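Superoxide dismutase (Methanothermobacter thermautotrophicus, PDB 1MA1) catalyses the dismutation of superoxide radicals to hydrogen peroxide and oxygen, using one iron ion in each subunit of a homotetramer. Local coordinates at residues G86-S99 and F188-R200. Sequence-based numbering, arbitrary orientation.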
loop_
_atom_site.group_PDB
_atom_site.type_symbol
_atom_site.label_atom_id
_atom_site.label_comp_id
_atom_site.label_asym_id
_atom_site.label_seq_id
_atom_site.Cartn_x
_atom_site.Cartn_y
_atom_site.Cartn_z
ATOM N N GLY A 86 -24.372 5.484 9.877
ATOM C CA GLY A 86 -25.617 4.757 9.787
ATOM C C GLY A 86 -25.706 3.570 10.732
ATOM O O GLY A 86 -26.821 3.193 11.129
ATOM N N ASN A 87 -24.568 2.964 11.086
ATOM C CA ASN A 87 -24.612 1.854 12.018
ATOM C C ASN A 87 -24.162 2.256 13.417
ATOM O O ASN A 87 -23.631 1.440 14.180
ATOM C CB ASN A 87 -23.838 0.618 11.475
ATOM C CG ASN A 87 -22.330 0.860 11.225
ATOM O OD1 ASN A 87 -21.803 0.429 10.188
ATOM N ND2 ASN A 87 -21.632 1.494 12.177
ATOM N N MET A 88 -24.411 3.525 13.754
ATOM C CA MET A 88 -24.456 3.960 15.154
ATOM C C MET A 88 -25.780 4.638 15.495
ATOM O O MET A 88 -26.512 5.075 14.612
ATOM C CB MET A 88 -23.307 4.930 15.465
ATOM C CG MET A 88 -21.911 4.358 15.257
ATOM S SD MET A 88 -20.576 5.478 15.806
ATOM C CE MET A 88 -20.496 6.605 14.454
ATOM N N GLY A 89 -26.078 4.718 16.785
ATOM C CA GLY A 89 -27.153 5.557 17.255
ATOM C C GLY A 89 -27.100 5.735 18.764
ATOM O O GLY A 89 -26.186 5.236 19.422
ATOM N N PRO A 90 -28.074 6.451 19.349
ATOM C CA PRO A 90 -28.188 6.669 20.795
ATOM C C PRO A 90 -28.021 5.371 21.595
ATOM O O PRO A 90 -28.588 4.332 21.247
ATOM C CB PRO A 90 -29.597 7.240 20.939
ATOM C CG PRO A 90 -29.800 7.960 19.684
ATOM C CD PRO A 90 -29.250 7.006 18.657
ATOM N N ALA A 91 -27.255 5.440 22.678
ATOM C CA ALA A 91 -26.912 4.241 23.441
ATOM C C ALA A 91 -28.145 3.524 24.001
ATOM O O ALA A 91 -28.173 2.298 24.123
ATOM C CB ALA A 91 -25.970 4.601 24.569
ATOM N N ASP A 92 -29.168 4.296 24.330
ATOM C CA ASP A 92 -30.360 3.755 24.954
ATOM C C ASP A 92 -31.319 3.181 23.922
ATOM O O ASP A 92 -32.375 2.668 24.273
ATOM C CB ASP A 92 -31.052 4.850 25.753
ATOM C CG ASP A 92 -31.257 6.107 24.935
ATOM O OD1 ASP A 92 -32.321 6.247 24.290
ATOM O OD2 ASP A 92 -30.329 6.954 24.917
ATOM N N GLU A 93 -30.949 3.262 22.650
ATOM C CA GLU A 93 -31.721 2.602 21.612
ATOM C C GLU A 93 -30.882 1.542 20.928
ATOM O O GLU A 93 -31.389 0.759 20.140
ATOM C CB GLU A 93 -32.212 3.627 20.594
ATOM C CG GLU A 93 -33.326 4.531 21.104
ATOM C CD GLU A 93 -33.481 5.804 20.261
ATOM O OE1 GLU A 93 -33.517 5.704 19.015
ATOM O OE2 GLU A 93 -33.572 6.916 20.840
ATOM N N CYS A 94 -29.590 1.518 21.237
ATOM C CA CYS A 94 -28.645 0.729 20.464
ATOM C C CYS A 94 -27.733 -0.058 21.386
ATOM O O CYS A 94 -28.027 -0.231 22.563
ATOM C CB CYS A 94 -27.802 1.646 19.569
ATOM S SG CYS A 94 -28.723 2.529 18.287
ATOM N N GLY A 95 -26.611 -0.523 20.849
ATOM C CA GLY A 95 -25.754 -1.409 21.611
ATOM C C GLY A 95 -26.408 -2.770 21.720
ATOM O O GLY A 95 -27.166 -3.162 20.824
ATOM N N GLY A 96 -26.121 -3.485 22.807
ATOM C CA GLY A 96 -26.584 -4.849 22.930
ATOM C C GLY A 96 -25.957 -5.735 21.878
ATOM O O GLY A 96 -24.882 -5.415 21.346
ATOM N N GLU A 97 -26.607 -6.849 21.566
ATOM C CA GLU A 97 -26.159 -7.648 20.444
ATOM C C GLU A 97 -27.245 -7.925 19.415
ATOM O O GLU A 97 -28.422 -7.706 19.666
ATOM C CB GLU A 97 -25.519 -8.960 20.928
ATOM C CG GLU A 97 -26.137 -9.605 22.153
ATOM C CD GLU A 97 -25.393 -10.878 22.602
ATOM O OE1 GLU A 97 -25.480 -11.928 21.913
ATOM O OE2 GLU A 97 -24.718 -10.824 23.652
ATOM N N PRO A 98 -26.843 -8.375 18.216
ATOM C CA PRO A 98 -27.814 -8.504 17.125
ATOM C C PRO A 98 -28.712 -9.710 17.323
ATOM O O PRO A 98 -28.448 -10.567 18.166
ATOM C CB PRO A 98 -26.927 -8.630 15.891
ATOM C CG PRO A 98 -25.722 -9.384 16.439
ATOM C CD PRO A 98 -25.471 -8.693 17.765
ATOM N N SER A 99 -29.777 -9.784 16.540
ATOM C CA SER A 99 -30.629 -10.971 16.524
ATOM C C SER A 99 -30.959 -11.381 15.091
ATOM O O SER A 99 -30.467 -10.790 14.134
ATOM C CB SER A 99 -31.906 -10.678 17.283
ATOM O OG SER A 99 -32.443 -9.472 16.787
ATOM N N PHE A 188 -17.515 1.900 21.484
ATOM C CA PHE A 188 -18.258 1.807 20.236
ATOM C C PHE A 188 -19.399 0.813 20.359
ATOM O O PHE A 188 -20.474 1.018 19.794
ATOM C CB PHE A 188 -17.310 1.389 19.118
ATOM C CG PHE A 188 -17.997 1.045 17.828
ATOM C CD1 PHE A 188 -18.638 2.027 17.078
ATOM C CD2 PHE A 188 -18.020 -0.275 17.370
ATOM C CE1 PHE A 188 -19.295 1.693 15.889
ATOM C CE2 PHE A 188 -18.676 -0.613 16.186
ATOM C CZ PHE A 188 -19.315 0.367 15.444
ATOM N N TRP A 189 -19.167 -0.267 21.098
ATOM C CA TRP A 189 -20.148 -1.344 21.183
ATOM C C TRP A 189 -21.401 -0.924 21.944
ATOM O O TRP A 189 -22.427 -1.607 21.890
ATOM C CB TRP A 189 -19.529 -2.582 21.837
ATOM C CG TRP A 189 -18.402 -3.141 21.041
ATOM C CD1 TRP A 189 -17.069 -3.036 21.314
ATOM C CD2 TRP A 189 -18.504 -3.856 19.802
ATOM N NE1 TRP A 189 -16.330 -3.649 20.319
ATOM C CE2 TRP A 189 -17.185 -4.156 19.380
ATOM C CE3 TRP A 189 -19.578 -4.266 19.005
ATOM C CZ2 TRP A 189 -16.915 -4.847 18.200
ATOM C CZ3 TRP A 189 -19.306 -4.956 17.823
ATOM C CH2 TRP A 189 -17.982 -5.238 17.438
ATOM N N ASN A 190 -21.320 0.208 22.636
ATOM C CA ASN A 190 -22.487 0.778 23.293
ATOM C C ASN A 190 -23.433 1.470 22.325
ATOM O O ASN A 190 -24.594 1.691 22.652
ATOM C CB ASN A 190 -22.060 1.779 24.359
ATOM C CG ASN A 190 -21.346 1.124 25.512
ATOM O OD1 ASN A 190 -21.946 0.349 26.236
ATOM N ND2 ASN A 190 -20.062 1.430 25.686
ATOM N N ILE A 191 -22.943 1.819 21.142
ATOM C CA ILE A 191 -23.738 2.617 20.228
ATOM C C ILE A 191 -23.895 2.003 18.837
ATOM O O ILE A 191 -24.416 2.653 17.933
ATOM C CB ILE A 191 -23.149 4.031 20.107
ATOM C CG1 ILE A 191 -21.627 3.957 19.857
ATOM C CG2 ILE A 191 -23.440 4.798 21.377
ATOM C CD1 ILE A 191 -20.983 5.275 19.491
ATOM N N VAL A 192 -23.459 0.756 18.664
ATOM C CA VAL A 192 -23.740 0.033 17.426
ATOM C C VAL A 192 -25.249 -0.070 17.199
ATOM O O VAL A 192 -25.990 -0.509 18.075
ATOM C CB VAL A 192 -23.159 -1.415 17.451
ATOM C CG1 VAL A 192 -23.226 -2.049 16.053
ATOM C CG2 VAL A 192 -21.744 -1.380 17.942
ATOM N N ASN A 193 -25.696 0.321 16.013
ATOM C CA ASN A 193 -27.087 0.130 15.616
ATOM C C ASN A 193 -27.275 -1.210 14.891
ATOM O O ASN A 193 -27.152 -1.297 13.664
ATOM C CB ASN A 193 -27.529 1.278 14.704
ATOM C CG ASN A 193 -29.021 1.248 14.398
ATOM O OD1 ASN A 193 -29.669 0.212 14.501
ATOM N ND2 ASN A 193 -29.563 2.389 13.997
ATOM N N TRP A 194 -27.584 -2.258 15.649
ATOM C CA TRP A 194 -27.731 -3.581 15.052
ATOM C C TRP A 194 -28.943 -3.687 14.119
ATOM O O TRP A 194 -28.940 -4.491 13.187
ATOM C CB TRP A 194 -27.803 -4.660 16.142
ATOM C CG TRP A 194 -26.494 -4.872 16.840
ATOM C CD1 TRP A 194 -26.214 -4.634 18.162
ATOM C CD2 TRP A 194 -25.263 -5.303 16.243
ATOM N NE1 TRP A 194 -24.890 -4.881 18.416
ATOM C CE2 TRP A 194 -24.280 -5.294 17.261
ATOM C CE3 TRP A 194 -24.896 -5.694 14.948
ATOM C CZ2 TRP A 194 -22.944 -5.656 17.022
ATOM C CZ3 TRP A 194 -23.564 -6.053 14.706
ATOM C CH2 TRP A 194 -22.609 -6.029 15.745
ATOM N N LYS A 195 -29.970 -2.882 14.357
ATOM C CA LYS A 195 -31.118 -2.879 13.467
ATOM C C LYS A 195 -30.633 -2.638 12.047
ATOM O O LYS A 195 -30.999 -3.372 11.133
ATOM C CB LYS A 195 -32.121 -1.780 13.856
ATOM C CG LYS A 195 -32.549 -1.769 15.325
ATOM C CD LYS A 195 -33.089 -3.124 15.775
ATOM C CE LYS A 195 -34.327 -3.553 14.990
ATOM N NZ LYS A 195 -34.820 -4.901 15.448
ATOM N N GLU A 196 -29.799 -1.614 11.880
ATOM C CA GLU A 196 -29.338 -1.181 10.562
ATOM C C GLU A 196 -28.456 -2.246 9.929
ATOM O O GLU A 196 -28.589 -2.560 8.741
ATOM C CB GLU A 196 -28.555 0.134 10.672
ATOM C CG GLU A 196 -27.939 0.640 9.373
ATOM C CD GLU A 196 -28.965 0.804 8.268
ATOM O OE1 GLU A 196 -30.132 1.130 8.594
ATOM O OE2 GLU A 196 -28.613 0.621 7.079
ATOM N N VAL A 197 -27.551 -2.805 10.728
ATOM C CA VAL A 197 -26.654 -3.840 10.229
ATOM C C VAL A 197 -27.463 -5.065 9.829
ATOM O O VAL A 197 -27.244 -5.641 8.772
ATOM C CB VAL A 197 -25.607 -4.267 11.289
ATOM C CG1 VAL A 197 -24.663 -5.275 10.690
ATOM C CG2 VAL A 197 -24.830 -3.077 11.783
ATOM N N GLU A 198 -28.401 -5.454 10.683
ATOM C CA GLU A 198 -29.356 -6.500 10.354
ATOM C C GLU A 198 -30.067 -6.259 9.037
ATOM O O GLU A 198 -30.168 -7.160 8.220
ATOM C CB GLU A 198 -30.382 -6.642 11.479
ATOM C CG GLU A 198 -29.893 -7.454 12.676
ATOM C CD GLU A 198 -30.730 -7.238 13.925
ATOM O OE1 GLU A 198 -31.969 -7.070 13.814
ATOM O OE2 GLU A 198 -30.154 -7.246 15.027
ATOM N N LYS A 199 -30.551 -5.041 8.828
ATOM C CA LYS A 199 -31.232 -4.707 7.594
ATOM C C LYS A 199 -30.292 -4.855 6.405
ATOM O O LYS A 199 -30.622 -5.528 5.432
ATOM C CB LYS A 199 -31.760 -3.284 7.657
ATOM C CG LYS A 199 -32.532 -2.865 6.418
ATOM C CD LYS A 199 -33.002 -1.410 6.529
ATOM C CE LYS A 199 -33.674 -0.920 5.251
ATOM N NZ LYS A 199 -34.206 0.478 5.402
ATOM N N ARG A 200 -29.116 -4.245 6.485
ATOM C CA ARG A 200 -28.103 -4.392 5.441
ATOM C C ARG A 200 -27.849 -5.855 5.086
ATOM O O ARG A 200 -27.698 -6.211 3.920
ATOM C CB ARG A 200 -26.783 -3.756 5.887
ATOM C CG ARG A 200 -26.873 -2.267 6.195
ATOM C CD ARG A 200 -25.580 -1.742 6.775
ATOM N NE ARG A 200 -25.638 -0.304 6.978
ATOM C CZ ARG A 200 -24.664 0.406 7.531
ATOM N NH1 ARG A 200 -23.558 -0.206 7.926
ATOM N NH2 ARG A 200 -24.792 1.716 7.697
#
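The loop joining helix 64-86 to helix 100-110 of this iron superoxide dismutase wraps around the start of the last helix, 194-202, and a single beta bridge, Met-88 with Val-192, anchors it. Two backbone bonds define the bridge: Asn-193 N to Asn-87 O (3.0 Å, nearly straight at 172°) and Gly-89 N to Ile-191 O (2.9 Å). Val-192 O then receives Gly-95 N. Trp-194 is sandwiched: Pro-98 CD sits 3.7 Å from the centroid of its five-membered ring, a CH-pi contact, while Val-192 CG1 covers the opposite face. At the indole edge, Trp-194 NE1 donates to Gly-96 O (3.0 Å) from above the carbonyl plane, which probably helps to hold the ring between its two neighbours. Beyond it, Ser-99 N reaches Glu-198 OE2 from above the carboxylate plane (3.0 Å). At the other end, with CG between the backbone N and the carbonyl carbon (chi1 61°), Asn-87 turns OD1 to Arg-200 NH1 (2.9 Å, bent to 138°); Arg-200 NE pairs with Glu-196, and NH2 bonds Phe-83 O. Met-88 SD makes a Met-aromatic contact at the Phe-188 ring edge. The side chain of Met-88 comes to about 7 Å of those of the iron ligands His-33 and Asp-167. Backbone bonds hold the loop to residues 191-193, while Arg-200 links the last helix to the end of helix 64-86.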